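Local coordinates for protein tRNA (adenine(58)-N(1))-methyltransferase TrmI (Thermus thermophilus, PDB 2PWY) that catalyses the S-adenosyl-L-methionine-dependent methylation of adenosine 58 in tRNA to N(1)-methyladenosine and is required for cell growth at extreme temperatures, at residues A[29-37]-A[51-59]; A[84-93]-A[191-199]. All coordinates share one frame; numbering follows the deposited sequence.

Interaction 1: A[29-37]-A[51-59]. With SO4 (sulfate ion), chain D.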
ATOM      1  N   VAL A  29     -26.867  31.523 -14.058  1.00 16.93           N
ATOM      2  CA  VAL A  29     -27.420  30.276 -14.576  1.00 17.38           C
ATOM      3  C   VAL A  29     -26.318  29.226 -14.676  1.00 17.47           C
ATOM      4  O   VAL A  29     -25.243  29.486 -15.232  1.00 18.03           O
ATOM      5  CB  VAL A  29     -28.082  30.478 -15.967  1.00 17.35           C
ATOM      6  CG1 VAL A  29     -28.480  29.149 -16.588  1.00 18.05           C
ATOM      7  CG2 VAL A  29     -29.289  31.425 -15.864  1.00 17.60           C
ATOM      8  N   PHE A  30     -26.588  28.047 -14.123  1.00 17.74           N
ATOM      9  CA  PHE A  30     -25.694  26.906 -14.259  1.00 18.26           C
ATOM     10  C   PHE A  30     -26.092  26.156 -15.511  1.00 18.95           C
ATOM     11  O   PHE A  30     -27.237  25.732 -15.642  1.00 18.60           O
ATOM     12  CB  PHE A  30     -25.793  25.979 -13.031  1.00 17.63           C
ATOM     13  CG  PHE A  30     -24.982  24.710 -13.159  1.00 17.73           C
ATOM     14  CD1 PHE A  30     -23.593  24.756 -13.105  1.00 17.48           C
ATOM     15  CD2 PHE A  30     -25.609  23.478 -13.347  1.00 17.53           C
ATOM     16  CE1 PHE A  30     -22.831  23.591 -13.225  1.00 17.57           C
ATOM     17  CE2 PHE A  30     -24.851  22.300 -13.470  1.00 16.75           C
ATOM     18  CZ  PHE A  30     -23.468  22.364 -13.412  1.00 16.66           C
ATOM     19  N   HIS A  31     -25.149  25.998 -16.434  1.00 20.02           N
ATOM     20  CA  HIS A  31     -25.419  25.309 -17.690  1.00 21.14           C
ATOM     21  C   HIS A  31     -24.995  23.858 -17.595  1.00 21.35           C
ATOM     22  O   HIS A  31     -23.938  23.545 -17.042  1.00 21.46           O
ATOM     23  CB  HIS A  31     -24.720  26.008 -18.860  1.00 21.57           C
ATOM     24  CG  HIS A  31     -25.164  27.424 -19.054  1.00 23.72           C
ATOM     25  ND1 HIS A  31     -26.306  27.755 -19.750  1.00 26.02           N
ATOM     26  CD2 HIS A  31     -24.635  28.592 -18.617  1.00 25.25           C
ATOM     27  CE1 HIS A  31     -26.457  29.069 -19.745  1.00 26.34           C
ATOM     28  NE2 HIS A  31     -25.459  29.600 -19.061  1.00 26.21           N
ATOM     29  N   HIS A  32     -25.838  22.975 -18.123  1.00 21.84           N
ATOM     30  CA  HIS A  32     -25.615  21.536 -18.027  1.00 22.34           C
ATOM     31  C   HIS A  32     -26.401  20.847 -19.132  1.00 22.81           C
ATOM     32  O   HIS A  32     -27.495  21.300 -19.482  1.00 22.53           O
ATOM     33  CB  HIS A  32     -26.058  21.027 -16.652  1.00 22.62           C
ATOM     34  CG  HIS A  32     -25.658  19.615 -16.373  1.00 22.87           C
ATOM     35  ND1 HIS A  32     -26.434  18.537 -16.745  1.00 24.02           N
ATOM     36  CD2 HIS A  32     -24.567  19.101 -15.761  1.00 23.15           C
ATOM     37  CE1 HIS A  32     -25.836  17.420 -16.371  1.00 23.55           C
ATOM     38  NE2 HIS A  32     -24.703  17.735 -15.769  1.00 23.61           N
ATOM     39  N   HIS A  33     -25.855  19.752 -19.661  1.00 23.28           N
ATOM     40  CA  HIS A  33     -26.414  19.120 -20.867  1.00 24.33           C
ATOM     41  C   HIS A  33     -27.864  18.614 -20.751  1.00 24.07           C
ATOM     42  O   HIS A  33     -28.597  18.576 -21.748  1.00 24.87           O
ATOM     43  CB  HIS A  33     -25.469  18.053 -21.449  1.00 25.00           C
ATOM     44  CG  HIS A  33     -25.460  16.756 -20.698  1.00 26.96           C
ATOM     45  ND1 HIS A  33     -24.818  16.596 -19.487  1.00 29.02           N
ATOM     46  CD2 HIS A  33     -25.986  15.544 -21.007  1.00 28.77           C
ATOM     47  CE1 HIS A  33     -24.965  15.349 -19.073  1.00 29.87           C
ATOM     48  NE2 HIS A  33     -25.669  14.689 -19.978  1.00 29.62           N
ATOM     49  N   LYS A  34     -28.281  18.244 -19.547  1.00 23.33           N
ATOM     50  CA  LYS A  34     -29.668  17.814 -19.350  1.00 22.12           C
ATOM     51  C   LYS A  34     -30.550  18.888 -18.707  1.00 20.88           C
ATOM     52  O   LYS A  34     -31.590  18.587 -18.124  1.00 19.68           O
ATOM     53  CB  LYS A  34     -29.735  16.487 -18.588  1.00 22.43           C
ATOM     54  CG  LYS A  34     -29.425  15.261 -19.461  1.00 24.21           C
ATOM     55  CD  LYS A  34     -30.063  14.005 -18.887  1.00 26.48           C
ATOM     56  CE  LYS A  34     -29.338  12.731 -19.302  1.00 28.50           C
ATOM     57  NZ  LYS A  34     -29.581  12.371 -20.728  1.00 28.98           N
ATOM     58  N   GLY A  35     -30.148  20.147 -18.844  1.00 20.08           N
ATOM     59  CA  GLY A  35     -30.983  21.241 -18.369  1.00 19.57           C
ATOM     60  C   GLY A  35     -30.225  22.252 -17.540  1.00 19.33           C
ATOM     61  O   GLY A  35     -29.557  21.895 -16.555  1.00 18.64           O
ATOM     62  N   SER A  36     -30.320  23.514 -17.954  1.00 19.00           N
ATOM     63  CA  SER A  36     -29.748  24.623 -17.199  1.00 19.40           C
ATOM     64  C   SER A  36     -30.632  24.975 -16.007  1.00 19.07           C
ATOM     65  O   SER A  36     -31.853  24.793 -16.049  1.00 19.28           O
ATOM     66  CB  SER A  36     -29.550  25.837 -18.100  1.00 19.72           C
ATOM     67  OG  SER A  36     -28.553  25.566 -19.073  1.00 22.99           O
ATOM     68  N   VAL A  37     -30.005  25.472 -14.943  1.00 18.30           N
ATOM     69  CA  VAL A  37     -30.702  25.746 -13.691  1.00 17.79           C
ATOM     70  C   VAL A  37     -30.309  27.135 -13.197  1.00 17.42           C
ATOM     71  O   VAL A  37     -29.117  27.411 -13.061  1.00 17.41           O
ATOM     72  CB  VAL A  37     -30.347  24.687 -12.600  1.00 17.57           C
ATOM     73  CG1 VAL A  37     -31.068  24.989 -11.291  1.00 17.58           C
ATOM     74  CG2 VAL A  37     -30.691  23.273 -13.075  1.00 17.47           C
ATOM     75  N   VAL A  51     -31.994  19.493  -7.349  1.00 14.23           N
ATOM     76  CA  VAL A  51     -32.773  20.124  -8.403  1.00 14.30           C
ATOM     77  C   VAL A  51     -32.951  19.091  -9.513  1.00 14.90           C
ATOM     78  O   VAL A  51     -31.971  18.632 -10.104  1.00 14.56           O
ATOM     79  CB  VAL A  51     -32.105  21.418  -8.961  1.00 14.71           C
ATOM     80  CG1 VAL A  51     -32.960  22.022 -10.078  1.00 15.32           C
ATOM     81  CG2 VAL A  51     -31.867  22.457  -7.841  1.00 14.61           C
ATOM     82  N   ARG A  52     -34.204  18.710  -9.774  1.00 15.07           N
ATOM     83  CA  ARG A  52     -34.506  17.748 -10.835  1.00 16.11           C
ATOM     84  C   ARG A  52     -34.508  18.456 -12.193  1.00 16.10           C
ATOM     85  O   ARG A  52     -35.154  19.498 -12.361  1.00 16.49           O
ATOM     86  CB  ARG A  52     -35.880  17.114 -10.622  1.00 16.53           C
ATOM     87  CG  ARG A  52     -36.048  16.287  -9.351  1.00 19.28           C
ATOM     88  CD  ARG A  52     -37.349  15.475  -9.448  1.00 22.18           C
ATOM     89  NE  ARG A  52     -38.543  16.330  -9.475  1.00 26.02           N
ATOM     90  CZ  ARG A  52     -39.703  16.001 -10.044  1.00 27.62           C
ATOM     91  NH1 ARG A  52     -39.849  14.832 -10.663  1.00 28.75           N
ATOM     92  NH2 ARG A  52     -40.724  16.850 -10.007  1.00 28.24           N
ATOM     93  N   THR A  53     -33.792  17.899 -13.161  1.00 15.14           N
ATOM     94  CA  THR A  53     -33.831  18.470 -14.510  1.00 14.71           C
ATOM     95  C   THR A  53     -34.427  17.460 -15.507  1.00 14.63           C
ATOM     96  O   THR A  53     -35.419  16.797 -15.180  1.00 14.50           O
ATOM     97  CB  THR A  53     -32.454  19.027 -14.940  1.00 14.63           C
ATOM     98  OG1 THR A  53     -31.504  17.965 -14.968  1.00 13.97           O
ATOM     99  CG2 THR A  53     -31.966  20.088 -13.941  1.00 14.06           C
ATOM    100  N   HIS A  54     -33.850  17.354 -16.706  1.00 14.09           N
ATOM    101  CA  HIS A  54     -34.435  16.520 -17.769  1.00 14.60           C
ATOM    102  C   HIS A  54     -33.921  15.093 -17.814  1.00 15.38           C
ATOM    103  O   HIS A  54     -32.810  14.810 -17.348  1.00 15.35           O
ATOM    104  CB  HIS A  54     -34.211  17.158 -19.141  1.00 14.52           C
ATOM    105  CG  HIS A  54     -34.869  18.488 -19.286  1.00 14.28           C
ATOM    106  ND1 HIS A  54     -36.237  18.633 -19.374  1.00 14.67           N
ATOM    107  CD2 HIS A  54     -34.351  19.736 -19.341  1.00 12.88           C
ATOM    108  CE1 HIS A  54     -36.535  19.915 -19.490  1.00 13.94           C
ATOM    109  NE2 HIS A  54     -35.407  20.607 -19.471  1.00 13.37           N
ATOM    110  N   LEU A  55     -34.749  14.212 -18.378  1.00 16.04           N
ATOM    111  CA  LEU A  55     -34.381  12.817 -18.656  1.00 16.69           C
ATOM    112  C   LEU A  55     -33.780  12.082 -17.452  1.00 17.43           C
ATOM    113  O   LEU A  55     -32.748  11.405 -17.572  1.00 17.79           O
ATOM    114  CB  LEU A  55     -33.456  12.759 -19.878  1.00 16.51           C
ATOM    115  CG  LEU A  55     -34.067  13.360 -21.155  1.00 17.20           C
ATOM    116  CD1 LEU A  55     -33.032  13.482 -22.257  1.00 18.21           C
ATOM    117  CD2 LEU A  55     -35.270  12.545 -21.628  1.00 16.61           C
ATOM    118  N   GLY A  56     -34.427  12.229 -16.294  1.00 17.36           N
ATOM    119  CA  GLY A  56     -33.990  11.573 -15.060  1.00 18.11           C
ATOM    120  C   GLY A  56     -32.790  12.191 -14.354  1.00 18.17           C
ATOM    121  O   GLY A  56     -32.372  11.704 -13.291  1.00 18.77           O
ATOM    122  N   GLU A  57     -32.229  13.254 -14.932  1.00 18.12           N
ATOM    123  CA  GLU A  57     -31.097  13.950 -14.323  1.00 18.02           C
ATOM    124  C   GLU A  57     -31.517  14.662 -13.043  1.00 18.15           C
ATOM    125  O   GLU A  57     -32.650  15.132 -12.908  1.00 17.85           O
ATOM    126  CB  GLU A  57     -30.451  14.928 -15.308  1.00 17.86           C
ATOM    127  CG  GLU A  57     -29.204  15.669 -14.813  1.00 18.43           C
ATOM    128  CD  GLU A  57     -28.041  14.745 -14.488  1.00 17.52           C
ATOM    129  OE1 GLU A  57     -27.113  14.634 -15.325  1.00 19.81           O
ATOM    130  OE2 GLU A  57     -28.049  14.136 -13.399  1.00 18.41           O
ATOM    131  N   GLU A  58     -30.574  14.730 -12.108  1.00 18.42           N
ATOM    132  CA  GLU A  58     -30.786  15.351 -10.828  1.00 18.84           C
ATOM    133  C   GLU A  58     -29.441  15.894 -10.370  1.00 18.28           C
ATOM    134  O   GLU A  58     -28.441  15.168 -10.339  1.00 18.81           O
ATOM    135  CB  GLU A  58     -31.330  14.320  -9.843  1.00 19.76           C
ATOM    136  CG  GLU A  58     -31.707  14.873  -8.490  1.00 22.48           C
ATOM    137  CD  GLU A  58     -32.552  13.900  -7.709  1.00 25.69           C
ATOM    138  OE1 GLU A  58     -31.990  13.071  -6.957  1.00 27.20           O
ATOM    139  OE2 GLU A  58     -33.788  13.968  -7.857  1.00 26.87           O
ATOM    140  N   LEU A  59     -29.423  17.181 -10.046  1.00 17.50           N
ATOM    141  CA  LEU A  59     -28.233  17.828  -9.521  1.00 16.69           C
ATOM    142  C   LEU A  59     -28.336  17.890  -8.008  1.00 16.37           C
ATOM    143  O   LEU A  59     -29.238  18.539  -7.469  1.00 16.69           O
ATOM    144  CB  LEU A  59     -28.090  19.244 -10.097  1.00 17.12           C
ATOM    145  CG  LEU A  59     -28.055  19.313 -11.631  1.00 17.39           C
ATOM    146  CD1 LEU A  59     -28.104  20.751 -12.103  1.00 17.67           C
ATOM    147  CD2 LEU A  59     -26.821  18.592 -12.196  1.00 17.67           C
TER
HETATM  148  S   SO4 D 505     -43.614  14.975 -11.613  1.00 46.88           S
HETATM  149  O1  SO4 D 505     -43.266  14.934 -13.028  1.00 47.39           O
HETATM  150  O2  SO4 D 505     -45.062  14.871 -11.479  1.00 47.54           O
HETATM  151  O3  SO4 D 505     -42.966  13.865 -10.916  1.00 46.42           O
HETATM  152  O4  SO4 D 505     -43.189  16.253 -11.040  1.00 47.65           O
HETATM  153  O   HOH W   1     -29.132  19.306 -15.727  1.00 17.54           O

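Interaction 2: A[84-93]-A[191-199]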
ATOM      1  N   ASP A  84      -2.491  14.841   2.062  1.00  8.39           N
ATOM      2  CA  ASP A  84      -1.173  15.312   2.475  1.00  9.14           C
ATOM      3  C   ASP A  84      -1.267  16.554   3.346  1.00  8.94           C
ATOM      4  O   ASP A  84      -0.534  16.672   4.327  1.00  9.11           O
ATOM      5  CB  ASP A  84      -0.314  15.580   1.237  1.00  9.44           C
ATOM      6  CG  ASP A  84      -0.179  14.343   0.350  1.00 10.57           C
ATOM      7  OD1 ASP A  84       0.152  13.281   0.897  1.00 11.56           O
ATOM      8  OD2 ASP A  84      -0.432  14.442  -0.866  1.00 11.90           O
ATOM      9  N   ALA A  85      -2.160  17.475   2.995  1.00  8.86           N
ATOM     10  CA  ALA A  85      -2.339  18.709   3.776  1.00  9.38           C
ATOM     11  C   ALA A  85      -2.854  18.361   5.179  1.00  9.17           C
ATOM     12  O   ALA A  85      -2.372  18.895   6.180  1.00  9.49           O
ATOM     13  CB  ALA A  85      -3.274  19.667   3.064  1.00  9.78           C
ATOM     14  N   SER A  86      -3.803  17.435   5.234  1.00  9.40           N
ATOM     15  CA  SER A  86      -4.315  16.884   6.486  1.00 10.62           C
ATOM     16  C   SER A  86      -3.186  16.320   7.364  1.00 10.09           C
ATOM     17  O   SER A  86      -3.085  16.646   8.562  1.00 10.34           O
ATOM     18  CB  SER A  86      -5.338  15.784   6.154  1.00 10.67           C
ATOM     19  OG  SER A  86      -5.867  15.196   7.327  1.00 16.00           O
ATOM     20  N   ALA A  87      -2.333  15.480   6.775  1.00  9.04           N
ATOM     21  CA  ALA A  87      -1.199  14.899   7.499  1.00  8.74           C
ATOM     22  C   ALA A  87      -0.199  15.964   7.930  1.00  9.17           C
ATOM     23  O   ALA A  87       0.332  15.904   9.046  1.00  9.18           O
ATOM     24  CB  ALA A  87      -0.520  13.818   6.666  1.00  9.09           C
ATOM     25  N   MET A  88       0.051  16.942   7.060  1.00  8.64           N
ATOM     26  CA  MET A  88       1.020  17.995   7.398  1.00  8.78           C
ATOM     27  C   MET A  88       0.612  18.787   8.633  1.00  9.17           C
ATOM     28  O   MET A  88       1.452  19.107   9.469  1.00  9.07           O
ATOM     29  CB  MET A  88       1.258  18.931   6.218  1.00  7.96           C
ATOM     30  CG  MET A  88       2.027  18.265   5.113  1.00  9.37           C
ATOM     31  SD  MET A  88       2.238  19.339   3.693  1.00  9.80           S
ATOM     32  CE  MET A  88       3.542  20.413   4.309  1.00  9.07           C
ATOM     33  N   VAL A  89      -0.679  19.081   8.762  1.00  8.98           N
ATOM     34  CA  VAL A  89      -1.162  19.804   9.937  1.00  9.67           C
ATOM     35  C   VAL A  89      -0.913  19.011  11.222  1.00  9.67           C
ATOM     36  O   VAL A  89      -0.522  19.582  12.247  1.00 10.63           O
ATOM     37  CB  VAL A  89      -2.636  20.183   9.774  1.00  9.91           C
ATOM     38  CG1 VAL A  89      -3.211  20.702  11.095  1.00 10.91           C
ATOM     39  CG2 VAL A  89      -2.758  21.241   8.663  1.00 10.35           C
ATOM     40  N   THR A  90      -1.114  17.696  11.160  1.00  9.19           N
ATOM     41  CA  THR A  90      -0.870  16.833  12.314  1.00  8.96           C
ATOM     42  C   THR A  90       0.628  16.701  12.601  1.00  8.88           C
ATOM     43  O   THR A  90       1.055  16.752  13.754  1.00  8.87           O
ATOM     44  CB  THR A  90      -1.503  15.439  12.120  1.00  8.63           C
ATOM     45  OG1 THR A  90      -2.925  15.604  11.993  1.00 10.00           O
ATOM     46  CG2 THR A  90      -1.223  14.548  13.351  1.00  8.62           C
ATOM     47  N   LEU A  91       1.428  16.520  11.555  1.00  8.62           N
ATOM     48  CA  LEU A  91       2.879  16.413  11.739  1.00  9.01           C
ATOM     49  C   LEU A  91       3.497  17.708  12.276  1.00  8.84           C
ATOM     50  O   LEU A  91       4.465  17.672  13.035  1.00  9.62           O
ATOM     51  CB  LEU A  91       3.553  15.997  10.444  1.00  9.35           C
ATOM     52  CG  LEU A  91       3.189  14.587   9.954  1.00 11.68           C
ATOM     53  CD1 LEU A  91       3.742  14.393   8.547  1.00 14.13           C
ATOM     54  CD2 LEU A  91       3.744  13.535  10.908  1.00 13.99           C
ATOM     55  N   LEU A  92       2.925  18.836  11.878  1.00  8.43           N
ATOM     56  CA  LEU A  92       3.302  20.156  12.392  1.00  8.77           C
ATOM     57  C   LEU A  92       2.752  20.426  13.796  1.00  9.46           C
ATOM     58  O   LEU A  92       3.145  21.409  14.452  1.00  9.77           O
ATOM     59  CB  LEU A  92       2.834  21.247  11.424  1.00  8.65           C
ATOM     60  CG  LEU A  92       3.653  21.418  10.141  1.00  9.61           C
ATOM     61  CD1 LEU A  92       2.874  22.187   9.100  1.00 10.66           C
ATOM     62  CD2 LEU A  92       5.006  22.091  10.412  1.00 10.24           C
ATOM     63  N   ASP A  93       1.868  19.542  14.251  1.00  8.60           N
ATOM     64  CA  ASP A  93       1.269  19.622  15.587  1.00  9.02           C
ATOM     65  C   ASP A  93       0.642  21.008  15.831  1.00  9.49           C
ATOM     66  O   ASP A  93       0.895  21.660  16.844  1.00  9.90           O
ATOM     67  CB  ASP A  93       2.309  19.269  16.669  1.00  9.18           C
ATOM     68  CG  ASP A  93       1.694  19.177  18.044  1.00 10.60           C
ATOM     69  OD1 ASP A  93       0.611  18.551  18.149  1.00 11.01           O
ATOM     70  OD2 ASP A  93       2.287  19.742  18.997  1.00 11.67           O
ATOM     71  N   ASP A 191      12.661  22.705  19.092  1.00 11.03           N
ATOM     72  CA  ASP A 191      11.913  21.476  19.372  1.00 11.22           C
ATOM     73  C   ASP A 191      10.599  21.392  18.579  1.00 11.02           C
ATOM     74  O   ASP A 191       9.874  20.412  18.691  1.00 12.04           O
ATOM     75  CB  ASP A 191      11.664  21.301  20.881  1.00 11.55           C
ATOM     76  CG  ASP A 191      11.746  19.853  21.309  1.00 13.23           C
ATOM     77  OD1 ASP A 191      12.599  19.126  20.756  1.00 15.36           O
ATOM     78  OD2 ASP A 191      10.954  19.435  22.175  1.00 16.99           O
ATOM     79  N   ARG A 192      10.321  22.410  17.764  1.00 10.47           N
ATOM     80  CA  ARG A 192       9.151  22.400  16.886  1.00  9.63           C
ATOM     81  C   ARG A 192       9.537  21.938  15.473  1.00  9.52           C
ATOM     82  O   ARG A 192      10.701  21.620  15.227  1.00  9.30           O
ATOM     83  CB  ARG A 192       8.427  23.748  16.915  1.00  9.90           C
ATOM     84  CG  ARG A 192       7.940  24.117  18.329  1.00  9.53           C
ATOM     85  CD  ARG A 192       6.832  23.159  18.806  1.00 10.71           C
ATOM     86  NE  ARG A 192       5.624  23.297  17.988  1.00 11.00           N
ATOM     87  CZ  ARG A 192       4.557  22.501  18.041  1.00 11.52           C
ATOM     88  NH1 ARG A 192       4.512  21.467  18.870  1.00 11.62           N
ATOM     89  NH2 ARG A 192       3.522  22.750  17.244  1.00 10.47           N
ATOM     90  N   PHE A 193       8.563  21.849  14.564  1.00  9.11           N
ATOM     91  CA  PHE A 193       8.786  21.094  13.326  1.00  9.66           C
ATOM     92  C   PHE A 193       8.722  21.914  12.058  1.00  9.04           C
ATOM     93  O   PHE A 193       7.968  22.880  11.974  1.00  8.73           O
ATOM     94  CB  PHE A 193       7.785  19.937  13.206  1.00 10.01           C
ATOM     95  CG  PHE A 193       7.899  18.941  14.313  1.00 11.61           C
ATOM     96  CD1 PHE A 193       8.780  17.866  14.208  1.00 14.26           C
ATOM     97  CD2 PHE A 193       7.165  19.110  15.487  1.00 12.61           C
ATOM     98  CE1 PHE A 193       8.897  16.953  15.249  1.00 14.39           C
ATOM     99  CE2 PHE A 193       7.275  18.215  16.522  1.00 14.60           C
ATOM    100  CZ  PHE A 193       8.149  17.129  16.403  1.00 13.90           C
ATOM    101  N   LEU A 194       9.550  21.511  11.097  1.00  8.61           N
ATOM    102  CA  LEU A 194       9.402  21.898   9.688  1.00  8.68           C
ATOM    103  C   LEU A 194       8.930  20.651   8.956  1.00  8.40           C
ATOM    104  O   LEU A 194       9.459  19.558   9.186  1.00  8.59           O
ATOM    105  CB  LEU A 194      10.737  22.374   9.102  1.00  8.75           C
ATOM    106  CG  LEU A 194      10.805  22.755   7.606  1.00  9.49           C
ATOM    107  CD1 LEU A 194      11.919  23.780   7.369  1.00 11.36           C
ATOM    108  CD2 LEU A 194      11.010  21.532   6.652  1.00 10.48           C
ATOM    109  N   VAL A 195       7.926  20.803   8.090  1.00  8.00           N
ATOM    110  CA  VAL A 195       7.454  19.674   7.280  1.00  8.44           C
ATOM    111  C   VAL A 195       7.396  20.110   5.827  1.00  8.38           C
ATOM    112  O   VAL A 195       6.739  21.116   5.499  1.00  8.09           O
ATOM    113  CB  VAL A 195       6.065  19.134   7.721  1.00  8.00           C
ATOM    114  CG1 VAL A 195       5.676  17.948   6.817  1.00  7.63           C
ATOM    115  CG2 VAL A 195       6.087  18.701   9.201  1.00  9.97           C
ATOM    116  N   ALA A 196       8.114  19.376   4.977  1.00  8.73           N
ATOM    117  CA  ALA A 196       8.188  19.660   3.544  1.00  9.02           C
ATOM    118  C   ALA A 196       7.508  18.582   2.718  1.00  9.71           C
ATOM    119  O   ALA A 196       7.615  17.392   3.016  1.00  9.50           O
ATOM    120  CB  ALA A 196       9.630  19.810   3.086  1.00  9.45           C
ATOM    121  N   TYR A 197       6.843  19.033   1.656  1.00  9.80           N
ATOM    122  CA  TYR A 197       6.120  18.186   0.704  1.00  9.69           C
ATOM    123  C   TYR A 197       6.955  18.118  -0.577  1.00  9.73           C
ATOM    124  O   TYR A 197       7.278  19.147  -1.164  1.00  9.20           O
ATOM    125  CB  TYR A 197       4.768  18.860   0.477  1.00 10.93           C
ATOM    126  CG  TYR A 197       3.787  18.287  -0.523  1.00 11.61           C
ATOM    127  CD1 TYR A 197       2.825  17.347  -0.130  1.00 13.30           C
ATOM    128  CD2 TYR A 197       3.732  18.773  -1.829  1.00 12.98           C
ATOM    129  CE1 TYR A 197       1.863  16.873  -1.039  1.00 12.07           C
ATOM    130  CE2 TYR A 197       2.774  18.300  -2.746  1.00 13.34           C
ATOM    131  CZ  TYR A 197       1.846  17.366  -2.340  1.00 12.62           C
ATOM    132  OH  TYR A 197       0.898  16.910  -3.230  1.00 14.90           O
ATOM    133  N   LEU A 198       7.340  16.909  -0.982  1.00  8.77           N
ATOM    134  CA  LEU A 198       8.243  16.739  -2.125  1.00  9.39           C
ATOM    135  C   LEU A 198       7.860  15.522  -2.975  1.00 10.59           C
ATOM    136  O   LEU A 198       7.776  14.405  -2.450  1.00 10.32           O
ATOM    137  CB  LEU A 198       9.670  16.545  -1.628  1.00  9.55           C
ATOM    138  CG  LEU A 198      10.379  17.771  -1.059  1.00  9.17           C
ATOM    139  CD1 LEU A 198      11.682  17.343  -0.356  1.00 11.97           C
ATOM    140  CD2 LEU A 198      10.641  18.828  -2.150  1.00 11.12           C
ATOM    141  N   PRO A 199       7.622  15.733  -4.281  1.00 10.30           N
ATOM    142  CA  PRO A 199       7.188  14.601  -5.110  1.00 10.42           C
ATOM    143  C   PRO A 199       8.223  13.481  -5.301  1.00  9.81           C
ATOM    144  O   PRO A 199       7.837  12.299  -5.361  1.00 10.15           O
ATOM    145  CB  PRO A 199       6.858  15.245  -6.465  1.00 10.87           C
ATOM    146  CG  PRO A 199       6.757  16.717  -6.194  1.00 12.48           C
ATOM    147  CD  PRO A 199       7.686  16.991  -5.051  1.00 11.37           C
TER
HETATM  148  O   HOH W   2       5.677  22.191  14.739  1.00 11.39           O

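Interaction 1: A[29-37]-A[51-59]
With CG turned anti to the backbone N (chi1 -170°), the H32 side chain swings toward E57 and L59, while a bend at chi2 (63°) carries the E57 carboxylate up to that ring. H32 CE1 comes within 3.2 Å of E57 OE1, the two planes being nearly perpendicular. One face of the imidazole receives L59 CD2, 4.2 Å from the ring centroid and almost on its normal, a CH-pi contact. D14 takes the H32 NE2 hydrogen bond, and the backbone N of R15 binds E57 OE2, so the loop after strand 10-13 holds both.

The direct backbone link is H54 N to K34 O, 2.9 Å long. Water 1 adds a bridge, donating to G35 O and lying 2.8 Å from T53 OG1. The aliphatic part of K34 runs across E57, CB to CB 3.7 Å. Deeper in, V37 CG2 meets L59 CD1 tip to tip at 3.7 Å, and V37 CG1 packs on V51 CG1; L42 of helix 39-45 touches both valines. Two beta-hairpins, one with a type I turn (H32 to G35) in its loop and the other with a type I' turn (H54 to E57), thus pack together in the small N-terminal domain, which may recognise tRNA.

Interaction 2: A[84-93]-A[191-199]
R192 grips D93 end-on through two nitrogens. NH1 gives a nearly straight salt-bridge hydrogen bond to D93 OD2 (2.8 Å, 177°), using the anti lone pair of that oxygen, and NH2 bonds D93 O at 2.9 Å. Both acceptors lie in the guanidinium plane, although NH2 stands above the carbonyl plane of D93. Bends at chi2 and chi3 fold the arginine back to the helix end. The other carboxylate oxygen, D93 OD1, is bound by R116 and the backbone N of L66 of the second subunit, so this aspartate links the helix end, the strand and a neighbouring subunit. Its positive phi belongs to a Schellman motif, in which D93 N bonds T90 O. Water 2 completes the polar end, donating to L92 O and accepting from F193 N.

Along the strand, V195 is the central apolar residue: its CG2 lies 3.8 Å from L92 CD2 and 3.9 Å from L91 CB, while CG1 faces M88 CG. M88 SD passes 4.1 Å from Y197 CB and stands oblique to the Y197 ring, a Met-aromatic contact. At the far end D84 OD2, hydrogen-bonded to T246, meets the edge of that ring at CE1 (3.3 Å), the two planes about 61° apart.

The axes of helix 84-91 and strand 192-198 run nearly antiparallel (164°), 8.9 Å apart at closest approach. Y197 also touches D173, and M88 lies near L110, both S-adenosyl-L-methionine-binding residues. A helix laid against a central strand of a mixed sheet beside the cofactor site is the build of a class I, Rossmann-like methyltransferase domain.

Interaction 1 and interaction 2 share no helix or strand: their centres are 41 Å apart, on opposite sides of the chain's centre, and their nearest atoms are about 26 Å from each other. The first is partly buried, joining hairpin loops of the small N-terminal domain, and no other chain of the assembly touches it. Its turns meet through a backbone bond, a water bridge and histidine-centred contacts above a modest aliphatic patch. Interaction 2, almost wholly buried in the catalytic domain, packs a helix on a sheet through a long apolar row and confines its salt bridge to one end, where the second subunit also binds. Both include a water bridge to a main-chain oxygen.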